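Local structure of ribose-phosphate pyrophosphokinase (Thermus thermophilus, 7PN0) at residues F91-S96 with R109-L114; D97-D100 with S105-A108; Q56-V59 with H65-E68; M71-A76 with A82-V87; L124-H129 with L284-L289. The protein probably transfers the diphosphoryl group of ATP to ribose 5-phosphate, making phosphoribosyl pyrophosphate (PRPP). All coordinates share one frame; numbering follows the deposited sequence.

Contact 1: residues F91-S96 with R109-L114. With ADP (adenosine-5'-diphosphate), chain C.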
# COMPACT_ATOMS: atom_id res chain seq x y z
N PHE A 91 8.52 24.55 -5.32
CA PHE A 91 8.92 23.13 -5.35
C PHE A 91 10.11 23.03 -6.31
O PHE A 91 9.90 22.78 -7.50
CB PHE A 91 7.75 22.23 -5.76
CG PHE A 91 8.08 20.77 -5.73
CD1 PHE A 91 8.98 20.24 -4.80
CD2 PHE A 91 7.53 19.90 -6.66
CE1 PHE A 91 9.25 18.89 -4.75
CE2 PHE A 91 7.83 18.55 -6.61
CZ PHE A 91 8.67 18.04 -5.65
N SER A 92 11.30 23.30 -5.77
CA SER A 92 12.55 23.39 -6.58
C SER A 92 12.75 22.09 -7.36
O SER A 92 13.21 22.13 -8.53
CB SER A 92 13.72 23.69 -5.71
OG SER A 92 14.06 22.61 -4.84
N TYR A 93 12.47 20.95 -6.71
CA TYR A 93 12.78 19.65 -7.33
C TYR A 93 11.83 19.33 -8.49
O TYR A 93 12.07 18.28 -9.16
CB TYR A 93 12.85 18.52 -6.31
CG TYR A 93 14.13 18.43 -5.52
CD1 TYR A 93 15.28 17.86 -6.09
CD2 TYR A 93 14.22 18.90 -4.22
CE1 TYR A 93 16.46 17.73 -5.39
CE2 TYR A 93 15.39 18.77 -3.50
CZ TYR A 93 16.51 18.17 -4.07
OH TYR A 93 17.67 18.09 -3.38
N ALA A 94 10.88 20.21 -8.81
CA ALA A 94 10.08 20.04 -10.05
C ALA A 94 11.04 20.06 -11.25
O ALA A 94 10.68 19.57 -12.30
CB ALA A 94 8.98 21.07 -10.18
N ARG A 95 12.23 20.62 -11.13
CA ARG A 95 13.19 20.64 -12.27
C ARG A 95 13.73 19.23 -12.52
O ARG A 95 14.24 18.99 -13.58
CB ARG A 95 14.35 21.58 -11.98
CG ARG A 95 13.91 23.03 -11.90
CD ARG A 95 15.02 24.04 -11.65
NE ARG A 95 16.05 23.98 -12.68
CZ ARG A 95 17.16 24.72 -12.66
NH1 ARG A 95 17.37 25.57 -11.66
NH2 ARG A 95 18.05 24.56 -13.63
N SER A 96 13.68 18.37 -11.52
CA SER A 96 14.20 16.98 -11.60
C SER A 96 13.05 16.08 -12.02
O SER A 96 12.59 15.24 -11.20
CB SER A 96 14.79 16.55 -10.28
OG SER A 96 15.90 17.36 -9.91
N ARG A 109 9.47 12.97 -8.41
CA ARG A 109 8.56 11.85 -8.12
C ARG A 109 8.92 11.25 -6.77
O ARG A 109 8.03 10.93 -5.97
CB ARG A 109 8.60 10.83 -9.27
CG ARG A 109 7.97 9.48 -8.91
CD ARG A 109 6.49 9.61 -8.65
NE ARG A 109 5.95 8.40 -8.10
CZ ARG A 109 5.20 7.51 -8.75
NH1 ARG A 109 4.72 6.44 -8.12
NH2 ARG A 109 4.92 7.69 -10.03
N LEU A 110 10.21 11.08 -6.51
CA LEU A 110 10.63 10.50 -5.22
C LEU A 110 10.06 11.37 -4.11
O LEU A 110 9.51 10.82 -3.11
CB LEU A 110 12.15 10.46 -5.12
CG LEU A 110 12.67 10.13 -3.74
CD1 LEU A 110 12.28 8.74 -3.33
CD2 LEU A 110 14.19 10.33 -3.68
N ILE A 111 10.18 12.68 -4.23
CA ILE A 111 9.72 13.57 -3.13
C ILE A 111 8.18 13.47 -3.02
O ILE A 111 7.65 13.52 -1.90
CB ILE A 111 10.25 15.00 -3.31
CG1 ILE A 111 11.77 15.06 -3.06
CG2 ILE A 111 9.53 15.90 -2.38
CD1 ILE A 111 12.39 16.35 -3.51
N ALA A 112 7.46 13.39 -4.13
CA ALA A 112 6.00 13.19 -4.05
C ALA A 112 5.71 11.96 -3.18
O ALA A 112 4.79 12.02 -2.31
CB ALA A 112 5.40 13.11 -5.41
N ASP A 113 6.36 10.84 -3.46
CA ASP A 113 6.18 9.57 -2.72
C ASP A 113 6.56 9.78 -1.25
O ASP A 113 5.80 9.30 -0.38
CB ASP A 113 6.90 8.44 -3.43
CG ASP A 113 6.21 8.01 -4.72
OD1 ASP A 113 4.97 8.08 -4.79
OD2 ASP A 113 6.90 7.62 -5.63
N LEU A 114 7.66 10.47 -0.97
CA LEU A 114 8.07 10.70 0.44
C LEU A 114 6.98 11.54 1.15
O LEU A 114 6.70 11.25 2.30
CB LEU A 114 9.40 11.43 0.48
CG LEU A 114 10.61 10.71 -0.14
CD1 LEU A 114 11.86 11.50 0.02
CD2 LEU A 114 10.79 9.34 0.44
PB ADP C . 14.74 22.54 -18.33
O1B ADP C . 13.47 23.04 -19.04
O2B ADP C . 14.43 21.69 -17.12
O3B ADP C . 15.80 23.59 -18.05
PA ADP C . 16.40 20.47 -19.04
O1A ADP C . 15.64 19.38 -18.34
O2A ADP C . 17.20 20.11 -20.24
O3A ADP C . 15.38 21.62 -19.46
O5' ADP C . 17.30 21.29 -17.97
C5' ADP C . 17.59 20.73 -16.65
C4' ADP C . 19.02 21.03 -16.23
O4' ADP C . 19.00 21.41 -14.82
C3' ADP C . 20.02 19.86 -16.31
O3' ADP C . 19.66 18.83 -17.23
C2' ADP C . 19.84 19.21 -14.95
O2' ADP C . 21.00 18.50 -14.59
C1' ADP C . 19.58 20.41 -14.03
N9 ADP C . 18.68 20.10 -12.92
C8 ADP C . 17.92 18.96 -12.73
N7 ADP C . 17.24 18.96 -11.60
C5 ADP C . 17.59 20.16 -11.01
C6 ADP C . 17.23 20.76 -9.79
N6 ADP C . 16.36 20.20 -8.95
N1 ADP C . 17.76 21.97 -9.47
C2 ADP C . 18.60 22.53 -10.36
N3 ADP C . 19.00 22.07 -11.54
C4 ADP C . 18.48 20.86 -11.81
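Ile111 carries the apolar part of this contact by meeting two aromatic rings with its two branches. Its CD1 presses obliquely on the ring of Tyr93, with CD1 to Tyr93 CD2 at 3.2 Å, a tight fit in which the two side chains cross nearly at right angles. The other branch, CG2, lies 3.8 Å from Phe91 CE1, where the two side chains slide past each other. Ile111 chi1 of -70° sets CG1 beside the backbone N and CG2 beside the carbonyl carbon, which carries CD1 to Tyr93 and leaves CG2 at Phe91. The backbone N of Ala94, in the 3-10 segment 92-95, lies over the centre of one face of the Phe91 ring.

Polar and face-on contacts hold the adenine. Ser96 OG donates to N7 of the ADP base at 2.7 Å. The guanidinium of Arg95 lays one face over the same base, CZ being 3.4 Å from ADP N3, and its NH1 pairs with Glu220. The hydroxyl of Tyr93 is bonded to the backbone N of Leu39 of the second subunit. Within the helix, and apart from the base, Arg109 NE bonds Asp113 OD2 at 2.8 Å and 164°, a salt bridge lying near the guanidinium plane but 33° out of the carboxylate plane.

The arrangement is that of an adenine pocket in the N-terminal PRTase-like domain: the loop after strand 83-88 grips the base with Arg95 and Ser96 while its aromatic side rests on helix 107-118.

Contact 2: residues D97-D100 with S105-A108. With ADP (adenosine-5'-diphosphate), chain C.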
# COMPACT_ATOMS: atom_id res chain seq x y z
N ASP A 97 12.60 16.27 -13.26
CA ASP A 97 11.28 15.77 -13.70
C ASP A 97 11.43 14.73 -14.82
O ASP A 97 10.42 14.28 -15.32
CB ASP A 97 10.39 16.95 -14.12
CG ASP A 97 10.92 17.70 -15.34
OD1 ASP A 97 12.11 17.45 -15.71
OD2 ASP A 97 10.11 18.36 -16.00
N LYS A 98 12.65 14.37 -15.21
CA LYS A 98 12.84 13.41 -16.31
C LYS A 98 14.13 12.62 -16.08
O LYS A 98 15.05 13.07 -15.34
CB LYS A 98 12.88 14.16 -17.64
CG LYS A 98 14.08 15.06 -17.81
CD LYS A 98 14.09 15.83 -19.12
CE LYS A 98 13.00 16.87 -19.23
NZ LYS A 98 13.15 17.90 -18.19
N LYS A 99 14.23 11.50 -16.77
CA LYS A 99 15.48 10.71 -16.72
C LYS A 99 16.34 11.14 -17.91
O LYS A 99 16.37 10.43 -18.92
CB LYS A 99 15.08 9.25 -16.68
CG LYS A 99 16.16 8.32 -16.22
CD LYS A 99 15.70 7.52 -15.03
CE LYS A 99 16.71 6.44 -14.73
NZ LYS A 99 16.06 5.15 -14.41
N ASP A 100 16.99 12.29 -17.85
CA ASP A 100 17.77 12.81 -19.01
C ASP A 100 19.20 12.26 -18.97
O ASP A 100 19.97 12.64 -19.83
CB ASP A 100 17.72 14.33 -19.11
CG ASP A 100 18.05 15.08 -17.83
OD1 ASP A 100 18.50 14.42 -16.84
OD2 ASP A 100 17.85 16.33 -17.82
N SER A 105 17.97 9.69 -10.19
CA SER A 105 16.66 9.79 -9.51
C SER A 105 15.80 10.81 -10.25
O SER A 105 16.29 11.91 -10.57
CB SER A 105 16.84 10.17 -8.05
OG SER A 105 15.57 10.30 -7.42
N ILE A 106 14.55 10.48 -10.51
CA ILE A 106 13.53 11.47 -10.93
C ILE A 106 13.01 12.08 -9.63
O ILE A 106 12.02 11.56 -9.05
CB ILE A 106 12.44 10.83 -11.79
CG1 ILE A 106 13.02 10.08 -13.00
CG2 ILE A 106 11.44 11.90 -12.21
CD1 ILE A 106 11.99 9.32 -13.79
N THR A 107 13.83 12.95 -9.07
CA THR A 107 13.69 13.38 -7.66
C THR A 107 12.33 14.04 -7.37
O THR A 107 11.87 13.88 -6.24
CB THR A 107 14.84 14.28 -7.23
OG1 THR A 107 15.99 13.79 -7.91
CG2 THR A 107 14.99 14.19 -5.73
N ALA A 108 11.66 14.68 -8.34
CA ALA A 108 10.32 15.26 -8.13
C ALA A 108 9.33 14.14 -7.77
O ALA A 108 8.54 14.31 -6.85
CB ALA A 108 9.90 16.02 -9.35
PB ADP C . 14.74 22.54 -18.33
O1B ADP C . 13.47 23.04 -19.04
O2B ADP C . 14.43 21.69 -17.12
O3B ADP C . 15.80 23.59 -18.05
PA ADP C . 16.40 20.47 -19.04
O1A ADP C . 15.64 19.38 -18.34
O2A ADP C . 17.20 20.11 -20.24
O3A ADP C . 15.38 21.62 -19.46
O5' ADP C . 17.30 21.29 -17.97
C5' ADP C . 17.59 20.73 -16.65
C4' ADP C . 19.02 21.03 -16.23
O4' ADP C . 19.00 21.41 -14.82
C3' ADP C . 20.02 19.86 -16.31
O3' ADP C . 19.66 18.83 -17.23
C2' ADP C . 19.84 19.21 -14.95
O2' ADP C . 21.00 18.50 -14.59
C1' ADP C . 19.58 20.41 -14.03
N9 ADP C . 18.68 20.10 -12.92
C8 ADP C . 17.92 18.96 -12.73
N7 ADP C . 17.24 18.96 -11.60
C5 ADP C . 17.59 20.16 -11.01
C6 ADP C . 17.23 20.76 -9.79
N6 ADP C . 16.36 20.20 -8.95
N1 ADP C . 17.76 21.97 -9.47
C2 ADP C . 18.60 22.53 -10.36
N3 ADP C . 19.00 22.07 -11.54
C4 ADP C . 18.48 20.86 -11.81
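Asp97 and Ile106 bring the two backbones closest, their CA atoms 5.6 Å apart, with no hydrogen bond between the segments. Residues 97-100 form irregular loop; Ile106 is the centre of an inverse gamma turn and the N-cap residue of helix 107-118.

Ile106 makes the side-chain part of the contact. Its CG2 lies 3.8 Å from Asp97 C, against the peptide unit that joins Asp97 to Lys98, while the CG1 branch follows the backbone onward and ends with CD1 4.2 Å from Lys99 CB. The packing is thus mainly an aliphatic branch laid along a backbone.

Side chains of the same loop hold the nucleotide. Lys98, with chi1 at 67° and bends at chi3 and chi4, curls back so that NZ meets Asp97 OD1 at 2.7 Å, on the syn lone pair, and ADP O1A of the alpha phosphate at 2.9 Å. The other carboxylate oxygen of Asp97 is held by Ser130 and by Gln132 of the third subunit, which fixes the group that positions the lysine. A methionine in place of Lys98 would probably leave the alpha phosphate without this ammonium partner and Asp97 OD1 without its salt bridge. From the sugar side, ADP O3' donates a weak bond of 3.1 Å to Asp100 OD2.

The contact sits where the long loop after strand 83-88 turns into helix 107-118, with Ser105 bonded to Asp74 of the second subunit and Ile106 packed on Gly135 of the third.

Contact 3: residues Q56-V59 with H65-E68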
# COMPACT_ATOMS: atom_id res chain seq x y z
N GLN A 56 6.03 25.41 3.48
CA GLN A 56 7.50 25.24 3.33
C GLN A 56 7.88 25.36 1.87
O GLN A 56 7.30 24.63 1.05
CB GLN A 56 7.95 23.89 3.88
CG GLN A 56 9.46 23.77 3.95
CD GLN A 56 9.99 24.29 5.25
OE1 GLN A 56 9.81 25.47 5.60
NE2 GLN A 56 10.60 23.41 6.01
N SER A 57 8.82 26.26 1.55
CA SER A 57 9.42 26.36 0.19
C SER A 57 10.77 25.65 0.20
O SER A 57 11.44 25.59 1.26
CB SER A 57 9.52 27.79 -0.28
OG SER A 57 8.25 28.25 -0.67
N PHE A 58 11.18 25.14 -0.96
CA PHE A 58 12.44 24.39 -1.15
C PHE A 58 13.56 25.38 -1.47
O PHE A 58 14.02 25.43 -2.60
CB PHE A 58 12.26 23.36 -2.27
CG PHE A 58 11.54 22.12 -1.84
CD1 PHE A 58 10.22 22.15 -1.41
CD2 PHE A 58 12.21 20.90 -1.80
CE1 PHE A 58 9.59 21.02 -0.94
CE2 PHE A 58 11.54 19.76 -1.36
CZ PHE A 58 10.22 19.82 -0.99
N VAL A 59 13.96 26.14 -0.45
CA VAL A 59 15.06 27.14 -0.52
C VAL A 59 16.18 26.71 0.43
O VAL A 59 15.97 25.88 1.33
CB VAL A 59 14.55 28.55 -0.18
CG1 VAL A 59 13.50 29.03 -1.19
CG2 VAL A 59 13.97 28.60 1.21
N HIS A 65 14.97 21.78 4.92
CA HIS A 65 13.57 22.25 4.77
C HIS A 65 12.68 21.08 4.31
O HIS A 65 11.53 21.00 4.76
CB HIS A 65 13.54 23.42 3.81
CG HIS A 65 14.13 24.66 4.40
ND1 HIS A 65 14.07 24.95 5.74
CD2 HIS A 65 14.70 25.72 3.80
CE1 HIS A 65 14.61 26.15 5.96
NE2 HIS A 65 15.07 26.60 4.80
N LEU A 66 13.17 20.23 3.41
CA LEU A 66 12.43 19.00 2.98
C LEU A 66 12.17 18.13 4.21
O LEU A 66 11.03 17.73 4.42
CB LEU A 66 13.26 18.21 1.95
CG LEU A 66 12.72 16.83 1.60
CD1 LEU A 66 11.26 16.90 1.18
CD2 LEU A 66 13.59 16.15 0.52
N MET A 67 13.20 17.83 5.00
CA MET A 67 13.03 16.93 6.17
C MET A 67 12.09 17.59 7.19
O MET A 67 11.23 16.91 7.75
CB MET A 67 14.39 16.63 6.83
CG MET A 67 14.27 15.69 8.00
SD MET A 67 13.49 14.16 7.42
CE MET A 67 13.81 13.08 8.79
N GLU A 68 12.27 18.89 7.48
CA GLU A 68 11.36 19.61 8.41
C GLU A 68 9.92 19.43 7.94
O GLU A 68 9.03 19.20 8.79
CB GLU A 68 11.76 21.08 8.55
CG GLU A 68 10.87 21.84 9.52
CD GLU A 68 11.08 23.33 9.58
OE1 GLU A 68 11.56 23.90 8.59
OE2 GLU A 68 10.78 23.92 10.63
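Gln56 NE2 reaches helix 62-78 with two hydrogen bonds. One runs almost straight to Glu68 OE1 (2.8 Å, 171°), in the amide plane but meeting the carboxylate from above its own plane. The other goes to His65 O at 2.9 Å, on a lone pair in the carbonyl plane. The chain gets there by a bend at chi2 (88°), which turns the amide across the end of Glu68. Gln56 OE1 is bonded to Ser10 OG, so both ends of this buried amide are held and its rotation is fixed; Glu68 is itself secured by Thr31 and the backbone N of Gln9. Were a leucine to replace Gln56, the His65 carbonyl and Glu68 OE1 would probably each lose a donor inside a buried region.

Apolar packing lies to one side, where Phe58 CZ touches Leu66 CD1 at 3.8 Å and CE2 of the same ring sits at a like distance. Phe58, the centre of an inverse gamma turn, also meets Phe91 edge-to-face.

Such ties between the loop leaving a strand and the first turns of the following helix belong to the beta-alpha-beta unit 51-55, 62-78, 83-88 of the parallel sheet.

Contact 4: residues M71-A76 with A82-V87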
# COMPACT_ATOMS: atom_id res chain seq x y z
N MET A 71 8.74 15.81 8.50
CA MET A 71 8.55 15.61 9.96
C MET A 71 7.31 16.39 10.48
O MET A 71 6.57 15.84 11.28
CB MET A 71 9.80 16.08 10.70
CG MET A 71 10.93 15.20 10.51
SD MET A 71 12.40 15.83 11.32
CE MET A 71 11.94 15.60 13.03
N MET A 72 7.03 17.60 9.98
CA MET A 72 5.82 18.36 10.42
C MET A 72 4.55 17.69 9.91
O MET A 72 3.57 17.62 10.64
CB MET A 72 5.91 19.81 9.96
CG MET A 72 6.93 20.58 10.72
SD MET A 72 6.95 22.33 10.28
CE MET A 72 5.42 22.82 11.05
N VAL A 73 4.57 17.13 8.69
CA VAL A 73 3.42 16.39 8.13
C VAL A 73 3.20 15.13 8.96
O VAL A 73 2.02 14.86 9.44
CB VAL A 73 3.68 16.07 6.65
CG1 VAL A 73 2.78 14.95 6.19
CG2 VAL A 73 3.53 17.32 5.82
N ASP A 74 4.28 14.39 9.18
CA ASP A 74 4.26 13.17 10.02
C ASP A 74 3.67 13.43 11.43
O ASP A 74 2.77 12.68 11.90
CB ASP A 74 5.64 12.54 10.09
CG ASP A 74 5.63 11.29 10.93
OD1 ASP A 74 4.92 10.30 10.54
OD2 ASP A 74 6.30 11.33 11.95
N ALA A 75 4.21 14.44 12.10
CA ALA A 75 3.86 14.81 13.48
C ALA A 75 2.40 15.27 13.50
O ALA A 75 1.68 14.91 14.45
CB ALA A 75 4.82 15.87 13.96
N ALA A 76 1.94 15.98 12.46
CA ALA A 76 0.54 16.46 12.37
C ALA A 76 -0.38 15.25 12.30
O ALA A 76 -1.40 15.26 13.04
CB ALA A 76 0.31 17.38 11.20
N ALA A 82 -7.16 16.07 11.18
CA ALA A 82 -8.19 15.47 10.29
C ALA A 82 -7.61 15.38 8.89
O ALA A 82 -7.89 14.41 8.17
CB ALA A 82 -9.45 16.29 10.28
N ARG A 83 -6.90 16.43 8.48
CA ARG A 83 -6.40 16.54 7.10
C ARG A 83 -5.11 17.33 7.19
O ARG A 83 -5.04 18.30 8.00
CB ARG A 83 -7.38 17.21 6.14
CG ARG A 83 -6.91 17.08 4.69
CD ARG A 83 -8.00 17.45 3.71
NE ARG A 83 -8.51 18.81 3.90
CZ ARG A 83 -9.45 19.35 3.13
NH1 ARG A 83 -9.90 20.56 3.36
NH2 ARG A 83 -9.93 18.67 2.10
N VAL A 84 -4.13 16.92 6.39
CA VAL A 84 -2.83 17.63 6.30
C VAL A 84 -2.52 17.99 4.84
O VAL A 84 -2.45 17.10 3.99
CB VAL A 84 -1.70 16.80 6.93
CG1 VAL A 84 -0.37 17.50 6.76
CG2 VAL A 84 -1.96 16.52 8.38
N THR A 85 -2.36 19.29 4.57
CA THR A 85 -1.95 19.81 3.25
C THR A 85 -0.52 20.33 3.35
O THR A 85 -0.25 21.21 4.24
CB THR A 85 -2.90 20.91 2.78
OG1 THR A 85 -4.24 20.38 2.71
CG2 THR A 85 -2.44 21.51 1.48
N ALA A 86 0.34 19.88 2.43
CA ALA A 86 1.67 20.45 2.22
C ALA A 86 1.47 21.68 1.33
O ALA A 86 1.18 21.53 0.16
CB ALA A 86 2.64 19.49 1.59
N VAL A 87 1.67 22.85 1.90
CA VAL A 87 1.70 24.11 1.12
C VAL A 87 3.16 24.37 0.76
O VAL A 87 3.97 24.69 1.63
CB VAL A 87 1.06 25.28 1.87
CG1 VAL A 87 1.09 26.51 1.00
CG2 VAL A 87 -0.36 24.93 2.30
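Val84 is the strand residue through which helix 62-78 meets strand 83-88. Its two methyls divide the work. CG2 lies 3.7 Å from Ala76 CB, the shortest touch of the contact. CG1, placed anti to the backbone N at chi1 177°, reaches the fork of Val73: it stands 4.0 Å from Val73 CG2 and 4.1 Å from Val73 CG1, so that one methyl addresses both branches. The CA atoms of Val73 and Val84 are 6.6 Å apart, the nearest pair of the two backbones. Ile54 of strand 51-55 touches both valines and completes this buried apolar patch, which has no hydrogen bond across it.

Away from the patch the fit slackens. Ala86 CB, two residues along the strand, stays 4.8 Å from Val73 CG2, its nearest approach to residues 71-76, and the alternation of the strand points Thr85 away from the helix; its side chain touches Phe53 and Arg122. Ala82, just before the strand, and Arg83, its first residue, are partly exposed; Arg83 forms salt bridges with Asp51 and with Glu49 of the fifth subunit. Asp74, on the side of the helix turned from the strand, is also partly exposed, and its OD2 is bonded to Ser105 of the second subunit.

Helix 62-78 is the crossover of a beta-alpha-beta unit: it leads from strand 51-55 to strand 83-88, its neighbour in the parallel sheet, and packs over both, while strand 39-43 touches another side of the helix through Tyr43 and Val41.

Contact 5: residues L124-H129 with L284-L289. With ADP (adenosine-5'-diphosphate), chain C; SO4 (sulfate ion), chain F.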
# COMPACT_ATOMS: atom_id res chain seq x y z
N LEU A 124 -0.60 22.06 -2.15
CA LEU A 124 -0.95 23.40 -2.71
C LEU A 124 0.37 24.03 -3.14
O LEU A 124 1.24 24.14 -2.27
CB LEU A 124 -1.66 24.26 -1.66
CG LEU A 124 -1.95 25.71 -2.09
CD1 LEU A 124 -2.79 25.72 -3.35
CD2 LEU A 124 -2.59 26.50 -0.94
N THR A 125 0.51 24.37 -4.42
CA THR A 125 1.80 24.85 -4.94
C THR A 125 1.54 25.90 -6.01
O THR A 125 0.40 26.08 -6.40
CB THR A 125 2.69 23.68 -5.39
OG1 THR A 125 4.00 24.13 -5.72
CG2 THR A 125 2.16 22.91 -6.58
N MET A 126 2.60 26.48 -6.54
CA MET A 126 2.46 27.54 -7.56
C MET A 126 3.56 27.34 -8.60
O MET A 126 4.68 27.03 -8.22
CB MET A 126 2.53 28.93 -6.95
CG MET A 126 2.56 30.06 -7.98
SD MET A 126 2.51 31.70 -7.16
CE MET A 126 0.77 31.86 -6.84
N THR A 127 3.23 27.57 -9.85
CA THR A 127 4.20 27.55 -10.96
C THR A 127 5.18 26.37 -10.82
O THR A 127 6.42 26.57 -10.69
CB THR A 127 4.91 28.90 -11.09
OG1 THR A 127 3.95 29.97 -11.09
CG2 THR A 127 5.74 28.95 -12.36
N LEU A 128 4.69 25.14 -11.00
CA LEU A 128 5.59 23.96 -11.16
C LEU A 128 6.47 24.15 -12.39
O LEU A 128 5.99 24.71 -13.38
CB LEU A 128 4.78 22.69 -11.29
CG LEU A 128 4.10 22.29 -10.00
CD1 LEU A 128 3.10 21.20 -10.28
CD2 LEU A 128 5.12 21.85 -8.96
N HIS A 129 7.72 23.76 -12.30
CA HIS A 129 8.71 23.88 -13.39
C HIS A 129 8.16 23.24 -14.67
O HIS A 129 8.31 23.83 -15.75
CB HIS A 129 10.03 23.23 -12.99
CG HIS A 129 11.00 23.24 -14.12
ND1 HIS A 129 11.57 24.44 -14.58
CD2 HIS A 129 11.44 22.25 -14.93
CE1 HIS A 129 12.36 24.14 -15.60
NE2 HIS A 129 12.32 22.82 -15.83
N LEU A 284 6.33 40.69 -5.75
CA LEU A 284 4.90 40.58 -6.10
C LEU A 284 4.31 39.56 -5.11
O LEU A 284 4.55 38.34 -5.26
CB LEU A 284 4.73 40.10 -7.55
CG LEU A 284 5.61 40.76 -8.62
CD1 LEU A 284 5.39 40.09 -9.97
CD2 LEU A 284 5.33 42.27 -8.71
N THR A 285 3.64 40.03 -4.08
CA THR A 285 3.22 39.11 -2.99
C THR A 285 2.13 38.16 -3.51
O THR A 285 1.22 38.57 -4.24
CB THR A 285 2.83 39.84 -1.70
OG1 THR A 285 2.67 38.74 -0.81
CG2 THR A 285 1.60 40.70 -1.81
N VAL A 286 2.24 36.88 -3.15
CA VAL A 286 1.20 35.87 -3.47
C VAL A 286 0.61 35.37 -2.16
O VAL A 286 -0.19 34.43 -2.21
CB VAL A 286 1.78 34.72 -4.34
CG1 VAL A 286 2.06 35.21 -5.75
CG2 VAL A 286 3.02 34.13 -3.72
N ALA A 287 0.93 35.98 -1.03
CA ALA A 287 0.26 35.63 0.25
C ALA A 287 -1.26 35.70 0.13
O ALA A 287 -1.98 34.78 0.55
CB ALA A 287 0.80 36.51 1.36
N PRO A 288 -1.86 36.76 -0.48
CA PRO A 288 -3.31 36.83 -0.58
C PRO A 288 -3.93 35.73 -1.46
O PRO A 288 -4.97 35.22 -1.14
CB PRO A 288 -3.61 38.21 -1.20
CG PRO A 288 -2.34 39.01 -0.89
CD PRO A 288 -1.20 37.99 -0.96
N LEU A 289 -3.24 35.35 -2.52
CA LEU A 289 -3.74 34.27 -3.40
C LEU A 289 -3.62 32.93 -2.68
O LEU A 289 -4.56 32.14 -2.73
CB LEU A 289 -2.98 34.25 -4.72
CG LEU A 289 -3.48 33.20 -5.72
CD1 LEU A 289 -4.97 33.35 -6.01
CD2 LEU A 289 -2.67 33.25 -6.99
PB ADP C . 14.74 22.54 -18.33
O1B ADP C . 13.47 23.04 -19.04
O2B ADP C . 14.43 21.69 -17.12
O3B ADP C . 15.80 23.59 -18.05
PA ADP C . 16.40 20.47 -19.04
O1A ADP C . 15.64 19.38 -18.34
O2A ADP C . 17.20 20.11 -20.24
O3A ADP C . 15.38 21.62 -19.46
O5' ADP C . 17.30 21.29 -17.97
C5' ADP C . 17.59 20.73 -16.65
C4' ADP C . 19.02 21.03 -16.23
O4' ADP C . 19.00 21.41 -14.82
C3' ADP C . 20.02 19.86 -16.31
O3' ADP C . 19.66 18.83 -17.23
C2' ADP C . 19.84 19.21 -14.95
O2' ADP C . 21.00 18.50 -14.59
C1' ADP C . 19.58 20.41 -14.03
N9 ADP C . 18.68 20.10 -12.92
C8 ADP C . 17.92 18.96 -12.73
N7 ADP C . 17.24 18.96 -11.60
C5 ADP C . 17.59 20.16 -11.01
C6 ADP C . 17.23 20.76 -9.79
N6 ADP C . 16.36 20.20 -8.95
N1 ADP C . 17.76 21.97 -9.47
C2 ADP C . 18.60 22.53 -10.36
N3 ADP C . 19.00 22.07 -11.54
C4 ADP C . 18.48 20.86 -11.81
S SO4 F . 2.18 29.56 -14.35
O1 SO4 F . 0.78 29.35 -14.64
O2 SO4 F . 2.28 30.27 -13.09
O3 SO4 F . 2.82 30.36 -15.41
O4 SO4 F . 2.84 28.30 -14.21
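Met126 CE touches two aliphatic side chains, Val286 CG1 at 3.8 Å and Leu289 CD2 at 3.7 Å. Toward Val286 the approach is tip to tip, with Met126 SD also 3.8 Å from Val286 CG1; Leu289 is met at a slant. Met126 runs out nearly straight through chi1 and chi2, then turns at chi3 (-81°), which brings its methyl to both partners.

Behind this first shell, the helix start is set by polar bonds. Val286 is the N-cap residue of helix 287-299, and Ala287 N donates to Thr285 OG1 at 3.3 Å and 162°, an ST turn. Asp271 takes the Val286 N-H and is bonded to Thr285 OG1. Phe290 of the same helix and Leu144 of the neighbouring strand 141-144 also pack on Met126.

Farther along segment 124-129 come two anion contacts. Thr127 OG1 donates to sulfate O2 at 2.6 Å and is also hydrogen-bonded to Thr247 OG1; the ion, probably from the crystallisation liquor, is held too by Ser145, Arg175 and the backbone N of Ala146. His129 NE2 donates to ADP O2B at 2.7 Å, near the ring plane, with its ND1 bonded to Asp219 OD2.

The apolar part joins the two PRTase-like halves, a strand of the parallel sheet meeting the helix after the last strand of the mixed sheet, and the loop beyond carries His129 into the ADP pocket, probably the family's ATP site.

How the contacts relate
From the N terminus, contact 3 is the first to close a loop, tying the turn after strand 51-55 to the start of helix 62-78. Contact 4 follows in series and brings the later part of the same helix onto strand 83-88; the two meet through a backbone bond from Gln56 to Val87. Contact 1 then closes the long loop before helix 107-118, with contact 2 nested inside it; Ser96 O and Ala108 N join them. Contact 5 spans 154 intervening residues and ties the parallel sheet, through strand 122-126, to helix 287-299. Contacts 1, 2 and 5 all reach ADP, and His129 packs on Arg95.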